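Local structure of putative isomerase YbhH (Escherichia coli, 6OTV) at residues V199-E204 with P251-P256. The protein is a putative isomerase of the PrpF family, in the diaminopimelate epimerase clan, whose substrate and reaction are not established. Residues are numbered along the deposited sequence; the frame is centred on the assembly and turned at random.
Sequences VIIPAE and PVLISP
Val-252 N donates to Val-199 O at 3.0 Å, the first rung of a parallel ladder joining strands 197-202 and 250-255. Three more backbone bonds follow: Ile-201 N to Val-252 O (2.8 Å), then Ile-254 N to Ile-201 O and Ala-203 N to Ile-254 O (both 2.9 Å). Ile-201 thus bonds through both its N-H and its carbonyl to Val-252 and Ile-254, the alternation that defines parallel pairing. The axes of the short strand segments cross at 37°, consistent with the usual twist of a sheet. A CA-H...O contact supplements the ladder, Leu-253 CA lying 3.2 Å from Ile-201 O.

Apolar contacts divide between the two faces. On one, Ile-200 CG2 meets both CD1 and CG2 of Ile-254, each at 3.6 Å. Chi1 of Ile-254 (65°) sets CG1 between its backbone N and carbonyl carbon, and CG1 lies 3.9 Å from Pro-202 CA. On the other face, Val-199 CG1 packs on Pro-251 CB, and Leu-253 CD2 approaches Ile-201 CB at 3.9 Å. Helix 221-237 covers this second face, with Ala-234 on Val-199, Ile-230 on Ile-201 and Ile-227 on Pro-251. Separately, Ala-203 CB lies 3.5 Å from Ile-254 O and comes near Leu-253 CB.

Strands 187-193 and 263-267 flank the pair, each running antiparallel to its neighbour. The contact is therefore a buried parallel step within a mixed, helix-backed beta-sheet, consistent with one of the two barrel-like, mixed-sheet domains of the diaminopimelate epimerase-like fold.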
loop_
_atom_site.group_PDB
_atom_site.type_symbol
_atom_site.label_atom_id
_atom_site.label_comp_id
_atom_site.label_asym_id
_atom_site.label_seq_id
_atom_site.Cartn_x
_atom_site.Cartn_y
_atom_site.Cartn_z
ATOM N N VAL A 199 -6.581 -25.711 1.355
ATOM C CA VAL A 199 -7.802 -26.479 1.151
ATOM C C VAL A 199 -8.265 -26.956 2.522
ATOM O O VAL A 199 -7.547 -27.692 3.211
ATOM C CB VAL A 199 -7.595 -27.650 0.173
ATOM C CG1 VAL A 199 -6.282 -28.368 0.450
ATOM C CG2 VAL A 199 -8.767 -28.614 0.238
ATOM N N ILE A 200 -9.450 -26.514 2.923
ATOM C CA ILE A 200 -9.961 -26.755 4.265
ATOM C C ILE A 200 -10.817 -28.013 4.236
ATOM O O ILE A 200 -11.822 -28.075 3.519
ATOM C CB ILE A 200 -10.756 -25.543 4.769
ATOM C CG1 ILE A 200 -9.825 -24.334 4.875
ATOM C CG2 ILE A 200 -11.424 -25.848 6.100
ATOM C CD1 ILE A 200 -10.535 -23.035 5.092
ATOM N N ILE A 201 -10.416 -29.018 5.009
ATOM C CA ILE A 201 -11.034 -30.338 4.995
ATOM C C ILE A 201 -11.507 -30.653 6.407
ATOM O O ILE A 201 -10.710 -30.581 7.344
ATOM C CB ILE A 201 -10.065 -31.430 4.507
ATOM C CG1 ILE A 201 -9.396 -31.007 3.198
ATOM C CG2 ILE A 201 -10.796 -32.761 4.356
ATOM C CD1 ILE A 201 -8.215 -31.868 2.812
ATOM N N PRO A 202 -12.777 -31.006 6.608
ATOM C CA PRO A 202 -13.215 -31.468 7.933
ATOM C C PRO A 202 -12.538 -32.780 8.304
ATOM O O PRO A 202 -12.545 -33.742 7.531
ATOM C CB PRO A 202 -14.730 -31.640 7.768
ATOM C CG PRO A 202 -15.090 -30.801 6.582
ATOM C CD PRO A 202 -13.903 -30.864 5.671
ATOM N N ALA A 203 -11.953 -32.812 9.504
ATOM C CA ALA A 203 -11.214 -33.993 9.940
ATOM C C ALA A 203 -12.112 -35.223 10.011
ATOM O O ALA A 203 -11.682 -36.335 9.675
ATOM C CB ALA A 203 -10.560 -33.728 11.295
ATOM N N GLU A 204 -13.366 -35.045 10.436
ATOM C CA GLU A 204 -14.256 -36.187 10.618
ATOM C C GLU A 204 -14.578 -36.879 9.299
ATOM O O GLU A 204 -14.837 -38.088 9.287
ATOM C CB GLU A 204 -15.543 -35.747 11.317
ATOM C CG GLU A 204 -15.342 -35.348 12.770
ATOM C CD GLU A 204 -16.634 -34.930 13.447
ATOM O OE1 GLU A 204 -17.716 -35.168 12.872
ATOM O OE2 GLU A 204 -16.566 -34.358 14.554
ATOM N N PRO A 251 -2.980 -28.276 2.883
ATOM C CA PRO A 251 -4.233 -28.840 3.398
ATOM C C PRO A 251 -4.344 -28.647 4.901
ATOM O O PRO A 251 -3.356 -28.738 5.634
ATOM C CB PRO A 251 -4.139 -30.325 3.022
ATOM C CG PRO A 251 -2.681 -30.592 2.905
ATOM C CD PRO A 251 -2.050 -29.320 2.416
ATOM N N VAL A 252 -5.562 -28.350 5.353
ATOM C CA VAL A 252 -5.840 -28.074 6.759
ATOM C C VAL A 252 -7.019 -28.928 7.197
ATOM O O VAL A 252 -8.126 -28.782 6.665
ATOM C CB VAL A 252 -6.146 -26.589 7.013
ATOM C CG1 VAL A 252 -6.459 -26.383 8.483
ATOM C CG2 VAL A 252 -4.981 -25.714 6.570
ATOM N N LEU A 253 -6.788 -29.809 8.166
ATOM C CA LEU A 253 -7.876 -30.535 8.804
ATOM C C LEU A 253 -8.479 -29.673 9.907
ATOM O O LEU A 253 -7.754 -29.142 10.753
ATOM C CB LEU A 253 -7.377 -31.860 9.378
ATOM C CG LEU A 253 -6.791 -32.864 8.385
ATOM C CD1 LEU A 253 -6.489 -34.178 9.088
ATOM C CD2 LEU A 253 -7.748 -33.082 7.225
ATOM N N ILE A 254 -9.802 -29.520 9.894
ATOM C CA ILE A 254 -10.475 -28.675 10.871
ATOM C C ILE A 254 -11.464 -29.504 11.680
ATOM O O ILE A 254 -11.996 -30.519 11.222
ATOM C CB ILE A 254 -11.187 -27.470 10.220
ATOM C CG1 ILE A 254 -12.337 -27.930 9.323
ATOM C CG2 ILE A 254 -10.193 -26.620 9.441
ATOM C CD1 ILE A 254 -13.315 -26.824 8.981
ATOM N N SER A 255 -11.695 -29.049 12.906
ATOM C CA SER A 255 -12.641 -29.647 13.834
ATOM C C SER A 255 -13.011 -28.584 14.857
ATOM O O SER A 255 -12.307 -27.575 14.980
ATOM C CB SER A 255 -12.042 -30.888 14.520
ATOM O OG SER A 255 -10.929 -30.549 15.328
ATOM N N PRO A 256 -14.113 -28.763 15.589
ATOM C CA PRO A 256 -14.498 -27.751 16.579
ATOM C C PRO A 256 -13.417 -27.553 17.631
ATOM O O PRO A 256 -12.625 -28.454 17.921
ATOM C CB PRO A 256 -15.779 -28.325 17.197
ATOM C CG PRO A 256 -16.319 -29.246 16.159
ATOM C CD PRO A 256 -15.119 -29.838 15.485
#